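Local coordinates for Card1 endonuclease domain-containing protein (PDB 1XMX), which is of unknown function but may bind nucleic acid and carries a Card1-like endonuclease domain, at residues Gln168-Leu173 with Ala228-Tyr233; Thr190-Ala195 with Phe248-Trp253; Leu257-Val262 with Arg275-Gln280. All blocks are in the same frame, centred on the assembly; numbering follows the deposited sequence.

Interaction 1 (Gln168-Leu173 with Ala228-Tyr233)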
ATOM      1  N   GLN A 168      16.234  -7.740  16.668  1.00 25.98           N
ATOM      2  CA  GLN A 168      15.620  -8.929  17.217  1.00 24.89           C
ATOM      3  C   GLN A 168      15.076  -8.639  18.616  1.00 22.04           C
ATOM      4  O   GLN A 168      13.986  -9.079  18.926  1.00 20.91           O
ATOM      5  CB  GLN A 168      16.610 -10.106  17.207  1.00 24.99           C
ATOM      6  CG  GLN A 168      16.557 -11.003  18.444  1.00 24.94           C
ATOM      7  CD  GLN A 168      17.618 -12.097  18.427  1.00 25.90           C
ATOM      8  OE1 GLN A 168      18.821 -11.833  18.679  1.00 27.37           O
ATOM      9  NE2 GLN A 168      17.187 -13.337  18.171  1.00 23.82           N
ATOM     10  N   GLN A 169      15.842  -7.914  19.435  1.00 21.56           N
ATOM     11  CA  GLN A 169      15.381  -7.428  20.738  1.00 21.96           C
ATOM     12  C   GLN A 169      14.100  -6.597  20.586  1.00 22.33           C
ATOM     13  O   GLN A 169      13.150  -6.799  21.348  1.00 21.82           O
ATOM     14  CB  GLN A 169      16.419  -6.541  21.448  1.00 23.32           C
ATOM     15  CG  GLN A 169      17.670  -7.240  22.060  1.00 23.34           C
ATOM     16  CD  GLN A 169      17.361  -8.556  22.763  1.00 24.60           C
ATOM     17  OE1 GLN A 169      17.657  -9.658  22.228  1.00 27.18           O
ATOM     18  NE2 GLN A 169      16.734  -8.475  23.909  1.00 19.06           N
ATOM     19  N   LEU A 170      14.062  -5.690  19.605  1.00 20.33           N
ATOM     20  CA  LEU A 170      12.858  -4.853  19.439  1.00 21.00           C
ATOM     21  C   LEU A 170      11.699  -5.688  18.975  1.00 20.99           C
ATOM     22  O   LEU A 170      10.552  -5.475  19.402  1.00 21.29           O
ATOM     23  CB  LEU A 170      13.093  -3.677  18.479  1.00 19.99           C
ATOM     24  CG  LEU A 170      14.085  -2.632  18.987  1.00 20.99           C
ATOM     25  CD1 LEU A 170      14.064  -1.459  18.032  1.00 20.83           C
ATOM     26  CD2 LEU A 170      13.751  -2.194  20.401  1.00 17.96           C
ATOM     27  N   TYR A 171      11.994  -6.674  18.132  1.00 19.81           N
ATOM     28  CA  TYR A 171      10.968  -7.604  17.679  1.00 20.23           C
ATOM     29  C   TYR A 171      10.390  -8.466  18.816  1.00 20.72           C
ATOM     30  O   TYR A 171       9.150  -8.646  18.977  1.00 17.79           O
ATOM     31  CB  TYR A 171      11.523  -8.502  16.559  1.00 24.97           C
ATOM     32  CG  TYR A 171      10.627  -9.665  16.284  1.00 26.09           C
ATOM     33  CD1 TYR A 171       9.475  -9.509  15.516  1.00 25.48           C
ATOM     34  CD2 TYR A 171      10.907 -10.928  16.832  1.00 27.42           C
ATOM     35  CE1 TYR A 171       8.623 -10.592  15.251  1.00 28.17           C
ATOM     36  CE2 TYR A 171      10.060 -12.038  16.583  1.00 27.70           C
ATOM     37  CZ  TYR A 171       8.917 -11.850  15.803  1.00 28.32           C
ATOM     38  OH  TYR A 171       8.079 -12.926  15.560  1.00 28.95           O
ATOM     39  N   GLN A 172      11.275  -9.030  19.619  1.00 20.12           N
ATOM     40  CA  GLN A 172      10.797  -9.927  20.634  1.00 21.82           C
ATOM     41  C   GLN A 172      10.083  -9.104  21.741  1.00 22.67           C
ATOM     42  O   GLN A 172       9.104  -9.540  22.342  1.00 23.07           O
ATOM     43  CB  GLN A 172      11.963 -10.764  21.160  1.00 22.77           C
ATOM     44  CG  GLN A 172      12.715 -11.514  20.080  1.00 24.64           C
ATOM     45  CD  GLN A 172      13.798 -12.444  20.623  1.00 26.05           C
ATOM     46  OE1 GLN A 172      14.367 -12.190  21.672  1.00 26.55           O
ATOM     47  NE2 GLN A 172      14.073 -13.542  19.895  1.00 26.92           N
ATOM     48  N   LEU A 173      10.560  -7.893  22.003  1.00 21.82           N
ATOM     49  CA  LEU A 173       9.880  -7.053  22.966  1.00 21.74           C
ATOM     50  C   LEU A 173       8.432  -6.801  22.520  1.00 21.00           C
ATOM     51  O   LEU A 173       7.490  -6.888  23.308  1.00 20.34           O
ATOM     52  CB  LEU A 173      10.619  -5.717  23.120  1.00 23.89           C
ATOM     53  CG  LEU A 173      11.457  -5.425  24.363  1.00 27.39           C
ATOM     54  CD1 LEU A 173      11.876  -3.989  24.304  1.00 29.03           C
ATOM     55  CD2 LEU A 173      10.685  -5.689  25.652  1.00 26.14           C
ATOM     56  N   ALA A 228      16.306  -6.112  27.574  1.00 21.87           N
ATOM     57  CA  ALA A 228      16.543  -5.936  26.149  1.00 24.16           C
ATOM     58  C   ALA A 228      17.720  -5.068  25.867  1.00 25.00           C
ATOM     59  O   ALA A 228      18.068  -4.926  24.684  1.00 26.90           O
ATOM     60  CB  ALA A 228      15.319  -5.384  25.404  1.00 20.94           C
ATOM     61  N   LYS A 229      18.344  -4.556  26.935  1.00 24.44           N
ATOM     62  CA  LYS A 229      19.494  -3.620  26.870  1.00 25.90           C
ATOM     63  C   LYS A 229      19.205  -2.324  26.080  1.00 24.29           C
ATOM     64  O   LYS A 229      20.127  -1.678  25.583  1.00 21.05           O
ATOM     65  CB  LYS A 229      20.796  -4.298  26.384  1.00 26.57           C
ATOM     66  CG  LYS A 229      21.234  -5.456  27.279  1.00 29.49           C
ATOM     67  CD  LYS A 229      22.601  -6.061  26.884  1.00 29.27           C
ATOM     68  CE  LYS A 229      22.866  -7.424  27.608  1.00 30.46           C
ATOM     69  NZ  LYS A 229      22.323  -8.653  26.843  1.00 31.01           N
ATOM     70  N   ILE A 230      17.935  -1.917  26.002  1.00 22.79           N
ATOM     71  CA  ILE A 230      17.618  -0.647  25.348  1.00 22.72           C
ATOM     72  C   ILE A 230      17.270   0.548  26.271  1.00 22.18           C
ATOM     73  O   ILE A 230      16.988   1.679  25.788  1.00 19.72           O
ATOM     74  CB  ILE A 230      16.519  -0.822  24.288  1.00 22.92           C
ATOM     75  CG1 ILE A 230      15.230  -1.355  24.942  1.00 22.84           C
ATOM     76  CG2 ILE A 230      16.998  -1.718  23.210  1.00 21.53           C
ATOM     77  CD1 ILE A 230      14.007  -1.166  24.039  1.00 25.48           C
ATOM     78  N   ALA A 231      17.276   0.291  27.584  1.00 23.17           N
ATOM     79  CA  ALA A 231      17.237   1.347  28.616  1.00 21.69           C
ATOM     80  C   ALA A 231      17.893   0.868  29.887  1.00 23.15           C
ATOM     81  O   ALA A 231      18.019  -0.328  30.129  1.00 22.31           O
ATOM     82  CB  ALA A 231      15.811   1.790  28.942  1.00 23.17           C
ATOM     83  N   SER A 232      18.328   1.824  30.710  1.00 23.00           N
ATOM     84  CA  SER A 232      18.702   1.499  32.044  1.00 22.13           C
ATOM     85  C   SER A 232      17.636   2.157  32.951  1.00 23.37           C
ATOM     86  O   SER A 232      16.967   3.146  32.569  1.00 21.59           O
ATOM     87  CB  SER A 232      20.148   1.960  32.328  1.00 23.25           C
ATOM     88  OG  SER A 232      20.246   3.388  32.239  1.00 25.25           O
ATOM     89  N   TYR A 233      17.407   1.546  34.114  1.00 23.41           N
ATOM     90  CA  TYR A 233      16.429   2.064  35.049  1.00 25.17           C
ATOM     91  C   TYR A 233      17.057   1.894  36.447  1.00 27.60           C
ATOM     92  O   TYR A 233      17.270   0.765  36.885  1.00 26.90           O
ATOM     93  CB  TYR A 233      15.073   1.356  34.932  1.00 24.11           C
ATOM     94  CG  TYR A 233      14.101   1.838  36.004  1.00 24.75           C
ATOM     95  CD1 TYR A 233      13.743   3.211  36.106  1.00 24.09           C
ATOM     96  CD2 TYR A 233      13.559   0.942  36.930  1.00 24.06           C
ATOM     97  CE1 TYR A 233      12.877   3.667  37.135  1.00 24.09           C
ATOM     98  CE2 TYR A 233      12.687   1.379  37.934  1.00 24.83           C
ATOM     99  CZ  TYR A 233      12.348   2.739  38.027  1.00 24.90           C
ATOM    100  OH  TYR A 233      11.498   3.131  39.042  1.00 24.37           O
TER
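Leu173 meets Ala228 and Ile230 where helix 164-179 packs against a winged-helix-like unit. The touching part of that unit is the bend between helix 216-227 and strand 231-234, the first strand of its terminal hairpin. A Schellman motif ends helix 216-227. Lys229 takes the positive phi, 57°, and the chain turns so that Ala228 and Ile230 both face the neighbouring helix. Ile230 carries CG1 between its backbone N and carbonyl carbon (chi1 60°). With chi2 extended, its CD1 reaches toward the helix. There it meets Leu173 CD1 tip to tip at 3.5 Å. Leu170 crosses the same isoleucine at a slant, and its CD2 lies 3.8 Å from Ile230 CD1. One methyl of Ile230 is thus shared by two leucines one turn apart. Leu173 CD1 also rests on Ala228 CB, at 3.9 Å. Leu225 backs Ile230, and Phe248 of helix 243-266 packs on Leu173. Gln169 covers the more open margin. Its chain bends at chi2 (-41°), which folds the amide over Ala228. Gln169 NE2 sits 3.4 Å from Ala228 CA, and Gln169 CG lies 3.5 Å from Ala228 O.

Interaction 2 (Thr190-Ala195 with Phe248-Trp253)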
ATOM      1  N   THR A 190       1.558   4.845  30.613  1.00 23.53           N
ATOM      2  CA  THR A 190       2.478   5.621  31.455  1.00 21.03           C
ATOM      3  C   THR A 190       3.847   5.729  30.806  1.00 21.40           C
ATOM      4  O   THR A 190       4.493   6.756  30.919  1.00 22.66           O
ATOM      5  CB  THR A 190       2.661   4.985  32.819  1.00 22.19           C
ATOM      6  OG1 THR A 190       1.357   4.718  33.379  1.00 25.29           O
ATOM      7  CG2 THR A 190       3.467   5.957  33.765  1.00 19.96           C
ATOM      8  N   LEU A 191       4.300   4.639  30.176  1.00 20.79           N
ATOM      9  CA  LEU A 191       5.567   4.612  29.433  1.00 22.58           C
ATOM     10  C   LEU A 191       5.541   5.589  28.251  1.00 24.00           C
ATOM     11  O   LEU A 191       6.518   6.325  27.999  1.00 24.36           O
ATOM     12  CB  LEU A 191       5.845   3.199  28.892  1.00 21.79           C
ATOM     13  CG  LEU A 191       7.274   3.057  28.350  1.00 23.40           C
ATOM     14  CD1 LEU A 191       8.358   3.572  29.303  1.00 21.26           C
ATOM     15  CD2 LEU A 191       7.582   1.635  27.906  1.00 22.26           C
ATOM     16  N   ASN A 192       4.413   5.594  27.536  1.00 22.25           N
ATOM     17  CA  ASN A 192       4.193   6.612  26.507  1.00 23.13           C
ATOM     18  C   ASN A 192       4.323   8.039  27.030  1.00 23.64           C
ATOM     19  O   ASN A 192       4.989   8.853  26.414  1.00 24.08           O
ATOM     20  CB  ASN A 192       2.848   6.447  25.834  1.00 23.51           C
ATOM     21  CG  ASN A 192       2.510   7.627  24.956  1.00 26.23           C
ATOM     22  OD1 ASN A 192       3.034   7.757  23.833  1.00 26.74           O
ATOM     23  ND2 ASN A 192       1.635   8.493  25.446  1.00 24.87           N
ATOM     24  N   TYR A 193       3.684   8.361  28.148  1.00 25.39           N
ATOM     25  CA  TYR A 193       3.872   9.695  28.766  1.00 27.23           C
ATOM     26  C   TYR A 193       5.366   9.997  29.131  1.00 25.27           C
ATOM     27  O   TYR A 193       5.871  11.082  28.835  1.00 25.49           O
ATOM     28  CB  TYR A 193       2.934   9.879  29.973  1.00 31.86           C
ATOM     29  CG  TYR A 193       3.346  11.033  30.859  1.00 34.51           C
ATOM     30  CD1 TYR A 193       2.866  12.328  30.643  1.00 34.66           C
ATOM     31  CD2 TYR A 193       4.260  10.833  31.893  1.00 35.23           C
ATOM     32  CE1 TYR A 193       3.263  13.372  31.482  1.00 34.41           C
ATOM     33  CE2 TYR A 193       4.688  11.869  32.690  1.00 35.03           C
ATOM     34  CZ  TYR A 193       4.183  13.116  32.486  1.00 34.14           C
ATOM     35  OH  TYR A 193       4.645  14.106  33.330  1.00 35.20           O
ATOM     36  N   LEU A 194       6.068   9.029  29.724  1.00 22.82           N
ATOM     37  CA  LEU A 194       7.506   9.159  30.016  1.00 23.39           C
ATOM     38  C   LEU A 194       8.342   9.351  28.742  1.00 23.41           C
ATOM     39  O   LEU A 194       9.173  10.252  28.670  1.00 24.57           O
ATOM     40  CB  LEU A 194       8.037   7.946  30.803  1.00 21.62           C
ATOM     41  CG  LEU A 194       7.456   7.687  32.220  1.00 23.29           C
ATOM     42  CD1 LEU A 194       7.830   6.278  32.676  1.00 22.81           C
ATOM     43  CD2 LEU A 194       7.968   8.668  33.256  1.00 21.20           C
ATOM     44  N   ALA A 195       8.137   8.506  27.742  1.00 23.65           N
ATOM     45  CA  ALA A 195       8.831   8.712  26.447  1.00 23.34           C
ATOM     46  C   ALA A 195       8.545  10.099  25.850  1.00 23.62           C
ATOM     47  O   ALA A 195       9.425  10.742  25.324  1.00 22.88           O
ATOM     48  CB  ALA A 195       8.475   7.595  25.453  1.00 18.07           C
ATOM     49  N   PHE A 248      10.349   3.847  20.331  1.00 21.68           N
ATOM     50  CA  PHE A 248       9.824   2.505  20.409  1.00 22.26           C
ATOM     51  C   PHE A 248       8.898   2.464  21.584  1.00 22.86           C
ATOM     52  O   PHE A 248       7.770   1.975  21.444  1.00 23.55           O
ATOM     53  CB  PHE A 248      10.962   1.514  20.603  1.00 21.91           C
ATOM     54  CG  PHE A 248      10.519   0.073  20.742  1.00 23.71           C
ATOM     55  CD1 PHE A 248      10.271  -0.714  19.618  1.00 22.71           C
ATOM     56  CD2 PHE A 248      10.414  -0.521  22.005  1.00 23.14           C
ATOM     57  CE1 PHE A 248       9.870  -2.058  19.748  1.00 23.16           C
ATOM     58  CE2 PHE A 248      10.023  -1.856  22.135  1.00 24.60           C
ATOM     59  CZ  PHE A 248       9.755  -2.624  21.005  1.00 23.29           C
ATOM     60  N   ALA A 249       9.376   2.973  22.738  1.00 22.07           N
ATOM     61  CA  ALA A 249       8.579   3.020  24.003  1.00 21.82           C
ATOM     62  C   ALA A 249       7.492   4.055  23.921  1.00 23.61           C
ATOM     63  O   ALA A 249       6.496   4.012  24.650  1.00 23.48           O
ATOM     64  CB  ALA A 249       9.493   3.369  25.202  1.00 20.28           C
ATOM     65  N   ASN A 250       7.678   5.018  23.027  1.00 25.78           N
ATOM     66  CA  ASN A 250       6.632   5.978  22.823  1.00 28.37           C
ATOM     67  C   ASN A 250       5.370   5.392  22.137  1.00 28.16           C
ATOM     68  O   ASN A 250       4.253   5.936  22.278  1.00 31.25           O
ATOM     69  CB  ASN A 250       7.171   7.214  22.122  1.00 29.86           C
ATOM     70  CG  ASN A 250       6.499   8.463  22.605  1.00 33.70           C
ATOM     71  OD1 ASN A 250       5.586   8.393  23.424  1.00 33.53           O
ATOM     72  ND2 ASN A 250       6.958   9.627  22.121  1.00 36.51           N
ATOM     73  N   GLY A 251       5.518   4.258  21.469  1.00 26.53           N
ATOM     74  CA  GLY A 251       4.383   3.625  20.792  1.00 24.20           C
ATOM     75  C   GLY A 251       4.701   3.073  19.413  1.00 24.20           C
ATOM     76  O   GLY A 251       3.902   2.345  18.831  1.00 23.43           O
ATOM     77  N   GLU A 252       5.870   3.417  18.878  1.00 24.19           N
ATOM     78  CA  GLU A 252       6.298   2.865  17.578  1.00 22.85           C
ATOM     79  C   GLU A 252       6.616   1.389  17.636  1.00 20.78           C
ATOM     80  O   GLU A 252       6.872   0.801  16.604  1.00 19.76           O
ATOM     81  CB  GLU A 252       7.521   3.593  17.057  1.00 26.31           C
ATOM     82  CG  GLU A 252       7.351   5.096  17.004  1.00 30.33           C
ATOM     83  CD  GLU A 252       8.139   5.672  15.853  1.00 33.97           C
ATOM     84  OE1 GLU A 252       8.829   4.854  15.186  1.00 34.37           O
ATOM     85  OE2 GLU A 252       8.072   6.921  15.628  1.00 36.16           O
ATOM     86  N   TRP A 253       6.616   0.791  18.841  1.00 19.94           N
ATOM     87  CA  TRP A 253       6.802  -0.652  18.970  1.00 18.06           C
ATOM     88  C   TRP A 253       5.804  -1.496  18.127  1.00 17.79           C
ATOM     89  O   TRP A 253       6.140  -2.578  17.637  1.00 19.57           O
ATOM     90  CB  TRP A 253       6.743  -1.086  20.446  1.00 15.85           C
ATOM     91  CG  TRP A 253       5.405  -0.986  21.066  1.00 15.84           C
ATOM     92  CD1 TRP A 253       4.912   0.081  21.735  1.00 16.00           C
ATOM     93  CD2 TRP A 253       4.359  -1.989  21.077  1.00 15.76           C
ATOM     94  NE1 TRP A 253       3.643  -0.180  22.166  1.00 16.60           N
ATOM     95  CE2 TRP A 253       3.271  -1.434  21.774  1.00 15.69           C
ATOM     96  CE3 TRP A 253       4.255  -3.301  20.589  1.00 15.76           C
ATOM     97  CZ2 TRP A 253       2.108  -2.135  22.014  1.00 16.28           C
ATOM     98  CZ3 TRP A 253       3.075  -3.995  20.801  1.00 15.11           C
ATOM     99  CH2 TRP A 253       2.025  -3.422  21.507  1.00 15.27           C
TER
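Phe248 O is gripped by two backbone amides of its own helix. Gly251 N donates to Phe248 O at 3.2 Å, and Trp253 N donates to Phe248 O at 3.1 Å. The second bond spans five residues, so the helix widens here into a pi-type turn. Gly251 has positive phi within this turn. Here Trp253 CB lies over one face of the Phe248 ring, 3.3 Å above its plane and toward the rim. Trp177 packs against both rings. The side turned to the partner helix is formed by Ala249 and Asn250. The two short helical segments cross at -111°, with their axes 7.7 Å apart. Asn192 CA and Asn250 CA are only 4.5 Å apart, an approach consistent with the small side chains of Ala195 and Ala249. The crossing joins helix 181-201, the first helix of the winged-helix-like unit, to helix 243-266, at the start of the Card1-like region, probably a PD-(D/E)XK-type nuclease fold. Leu191 holds CG anti to its backbone N (chi1 -169°). This brings CD2 against the partner helix, with Leu191 CD2 3.7 Å from Ala249 CB. One turn on, Ala195 CB lies against the Asn250 side chain, 3.6 Å from Asn250 CG. Asn192 crosses Asn250 at a slant, and their amide planes are turned 34° apart. Thr196 OG1 forms a hydrogen bond with Asn192 O beside this pair, and Lys312 packs on the side chain of Asn192.

Interaction 3 (Leu257-Val262 with Arg275-Gln280)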
ATOM      1  N   LEU A 257       6.738  -4.010  15.091  1.00 15.67           N
ATOM      2  CA  LEU A 257       6.305  -5.408  15.192  1.00 16.22           C
ATOM      3  C   LEU A 257       5.490  -5.831  13.940  1.00 16.01           C
ATOM      4  O   LEU A 257       5.720  -6.898  13.348  1.00 14.17           O
ATOM      5  CB  LEU A 257       5.454  -5.613  16.458  1.00 17.17           C
ATOM      6  CG  LEU A 257       4.769  -6.991  16.544  1.00 19.26           C
ATOM      7  CD1 LEU A 257       5.742  -8.145  16.780  1.00 16.29           C
ATOM      8  CD2 LEU A 257       3.683  -6.922  17.609  1.00 19.22           C
ATOM      9  N   VAL A 258       4.538  -4.991  13.535  1.00 16.69           N
ATOM     10  CA  VAL A 258       3.754  -5.324  12.369  1.00 16.47           C
ATOM     11  C   VAL A 258       4.648  -5.370  11.120  1.00 17.89           C
ATOM     12  O   VAL A 258       4.539  -6.281  10.309  1.00 20.08           O
ATOM     13  CB  VAL A 258       2.610  -4.347  12.110  1.00 16.90           C
ATOM     14  CG1 VAL A 258       1.964  -4.674  10.708  1.00 13.71           C
ATOM     15  CG2 VAL A 258       1.586  -4.396  13.289  1.00 15.46           C
ATOM     16  N   HIS A 259       5.529  -4.406  10.959  1.00 16.33           N
ATOM     17  CA  HIS A 259       6.435  -4.451   9.837  1.00 18.00           C
ATOM     18  C   HIS A 259       7.312  -5.716   9.854  1.00 18.10           C
ATOM     19  O   HIS A 259       7.505  -6.372   8.833  1.00 17.66           O
ATOM     20  CB  HIS A 259       7.269  -3.193   9.816  1.00 19.59           C
ATOM     21  CG  HIS A 259       8.278  -3.152   8.718  1.00 20.67           C
ATOM     22  ND1 HIS A 259       7.928  -3.007   7.383  1.00 21.62           N
ATOM     23  CD2 HIS A 259       9.631  -3.224   8.756  1.00 19.94           C
ATOM     24  CE1 HIS A 259       9.028  -2.968   6.652  1.00 21.09           C
ATOM     25  NE2 HIS A 259      10.071  -3.098   7.460  1.00 22.65           N
ATOM     26  N   SER A 260       7.851  -6.028  11.017  1.00 17.90           N
ATOM     27  CA  SER A 260       8.693  -7.197  11.188  1.00 18.26           C
ATOM     28  C   SER A 260       7.940  -8.511  10.908  1.00 20.05           C
ATOM     29  O   SER A 260       8.529  -9.455  10.428  1.00 21.03           O
ATOM     30  CB  SER A 260       9.246  -7.202  12.602  1.00 18.25           C
ATOM     31  OG  SER A 260      10.290  -6.239  12.715  1.00 17.91           O
ATOM     32  N   THR A 261       6.674  -8.577  11.301  1.00 19.06           N
ATOM     33  CA  THR A 261       5.802  -9.719  11.034  1.00 20.98           C
ATOM     34  C   THR A 261       5.440  -9.889   9.537  1.00 21.57           C
ATOM     35  O   THR A 261       5.435 -11.004   9.019  1.00 22.98           O
ATOM     36  CB  THR A 261       4.522  -9.572  11.883  1.00 21.31           C
ATOM     37  OG1 THR A 261       4.939  -9.486  13.243  1.00 18.52           O
ATOM     38  CG2 THR A 261       3.555 -10.730  11.705  1.00 18.09           C
ATOM     39  N   VAL A 262       5.162  -8.783   8.856  1.00 20.57           N
ATOM     40  CA  VAL A 262       4.928  -8.800   7.450  1.00 19.54           C
ATOM     41  C   VAL A 262       6.143  -9.360   6.740  1.00 20.12           C
ATOM     42  O   VAL A 262       6.009 -10.159   5.792  1.00 20.44           O
ATOM     43  CB  VAL A 262       4.589  -7.385   6.882  1.00 19.77           C
ATOM     44  CG1 VAL A 262       4.565  -7.442   5.311  1.00 16.07           C
ATOM     45  CG2 VAL A 262       3.240  -6.888   7.397  1.00 18.50           C
ATOM     46  N   ARG A 275       7.164  -3.826   0.862  1.00 21.97           N
ATOM     47  CA  ARG A 275       6.724  -3.462   2.213  1.00 23.97           C
ATOM     48  C   ARG A 275       7.569  -2.346   2.691  1.00 23.31           C
ATOM     49  O   ARG A 275       8.745  -2.279   2.334  1.00 23.70           O
ATOM     50  CB  ARG A 275       6.860  -4.606   3.219  1.00 24.71           C
ATOM     51  CG  ARG A 275       8.231  -5.188   3.203  1.00 26.37           C
ATOM     52  CD  ARG A 275       8.484  -6.274   4.306  1.00 28.68           C
ATOM     53  NE  ARG A 275       9.766  -6.863   3.943  1.00 31.60           N
ATOM     54  CZ  ARG A 275      10.939  -6.399   4.358  1.00 33.73           C
ATOM     55  NH1 ARG A 275      10.982  -5.426   5.254  1.00 35.82           N
ATOM     56  NH2 ARG A 275      12.065  -6.950   3.925  1.00 33.93           N
ATOM     57  N   SER A 276       6.997  -1.511   3.564  1.00 22.09           N
ATOM     58  CA  SER A 276       7.719  -0.368   4.079  1.00 22.52           C
ATOM     59  C   SER A 276       7.176   0.065   5.421  1.00 22.21           C
ATOM     60  O   SER A 276       6.031  -0.201   5.719  1.00 23.79           O
ATOM     61  CB  SER A 276       7.611   0.780   3.091  1.00 24.43           C
ATOM     62  OG  SER A 276       8.840   1.479   3.096  1.00 29.46           O
ATOM     63  N   LEU A 277       7.997   0.777   6.191  1.00 21.03           N
ATOM     64  CA  LEU A 277       7.688   1.276   7.519  1.00 19.30           C
ATOM     65  C   LEU A 277       7.634   2.784   7.491  1.00 19.10           C
ATOM     66  O   LEU A 277       8.557   3.428   7.051  1.00 21.00           O
ATOM     67  CB  LEU A 277       8.774   0.804   8.532  1.00 18.52           C
ATOM     68  CG  LEU A 277       8.604   1.102  10.030  1.00 18.31           C
ATOM     69  CD1 LEU A 277       7.208   0.613  10.582  1.00 18.11           C
ATOM     70  CD2 LEU A 277       9.753   0.488  10.877  1.00 19.19           C
ATOM     71  N   ASN A 278       6.521   3.343   7.925  1.00 21.38           N
ATOM     72  CA  ASN A 278       6.363   4.787   8.083  1.00 23.51           C
ATOM     73  C   ASN A 278       6.652   5.594   6.815  1.00 24.63           C
ATOM     74  O   ASN A 278       7.460   6.530   6.834  1.00 24.32           O
ATOM     75  CB  ASN A 278       7.188   5.307   9.270  1.00 24.87           C
ATOM     76  CG  ASN A 278       6.533   4.983  10.611  1.00 27.79           C
ATOM     77  OD1 ASN A 278       5.346   5.267  10.806  1.00 29.19           O
ATOM     78  ND2 ASN A 278       7.297   4.396  11.542  1.00 26.23           N
ATOM     79  N   VAL A 279       5.984   5.228   5.726  1.00 22.60           N
ATOM     80  CA  VAL A 279       6.130   5.935   4.481  1.00 22.34           C
ATOM     81  C   VAL A 279       5.546   7.345   4.650  1.00 23.09           C
ATOM     82  O   VAL A 279       4.399   7.491   5.095  1.00 21.21           O
ATOM     83  CB  VAL A 279       5.383   5.179   3.366  1.00 21.69           C
ATOM     84  CG1 VAL A 279       5.702   5.807   2.024  1.00 21.00           C
ATOM     85  CG2 VAL A 279       5.786   3.694   3.370  1.00 21.44           C
ATOM     86  N   GLN A 280       6.345   8.376   4.365  1.00 23.99           N
ATOM     87  CA  GLN A 280       5.819   9.751   4.238  1.00 24.74           C
ATOM     88  C   GLN A 280       5.247   9.987   2.827  1.00 24.33           C
ATOM     89  O   GLN A 280       5.923   9.747   1.865  1.00 23.49           O
ATOM     90  CB  GLN A 280       6.911  10.778   4.533  1.00 27.34           C
ATOM     91  CG  GLN A 280       7.705  10.475   5.803  1.00 27.88           C
ATOM     92  CD  GLN A 280       6.811  10.518   7.037  1.00 30.10           C
ATOM     93  OE1 GLN A 280       6.746   9.569   7.839  1.00 30.84           O
ATOM     94  NE2 GLN A 280       6.093  11.609   7.181  1.00 31.23           N
TER
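Helix segment 257-262 lies beside the corner where strand 272-276 gives way to strand 279-285, with His259 CA 6.3 Å from Leu277 CA. This helix and the antiparallel strands that follow it fit the start of the alpha-beta core of PD-(D/E)XK nucleases. The corner falls at Leu277 and Asn278. Asn278 has positive phi, and with Val279 it forms a G1 beta bulge facing Leu294 of strand 288-300. His259 has the largest share of the contact. Its CG is anti to the backbone N (chi1 178°), which sends the imidazole out from the helix to the strand. Leu277 CB covers one ring face in a CH-pi contact, 4.0 Å from the His259 ring centroid and almost on the ring normal. His259 ND1 is buried against the backbone, 3.7 Å from Ser276 C, and has no partner in the model. The other ring nitrogen lies near Arg275. His259 NE2 lies at the edge of the guanidinium, near its plane and 3.3 Å from Arg275 NH1. The ring and guanidinium planes are 54° apart. Arg275 runs extended from CG to NE. Arg275 NE is hydrogen-bonded to Gln266 OE1, which helps hold the group beside the ring. One turn along the helix from His259, Val262 packs CG1 on the base of the arginine, 4.2 Å from Arg275 CB. Phe379 and Thr298 also pack on Val262. At the other end of the contact, Leu277 crosses His259 at a slant and sets its CD1 3.9 Å from His259 CB.

How the interactions relate
Helix 243-266 ties the three contacts together. It supplies one segment to interaction 2 and one to interaction 3, and its Phe248 also packs on Leu170, Leu173 and Ile230 of interaction 1. The centres of interactions 1 and 2 are about 13 Å apart, and the centre of interaction 3 lies about 19 and 18 Å from those of interactions 1 and 2. Helices 164-179 and 181-201, used by interactions 1 and 2, are consecutive, and the segments of these two contacts alternate along the chain. Interaction 3 follows both. Tyr171 of helix 164-179 also touches Leu257 and Ser260. The long helix thus runs from the winged-helix-like unit into the nuclease-type core and packs the two together.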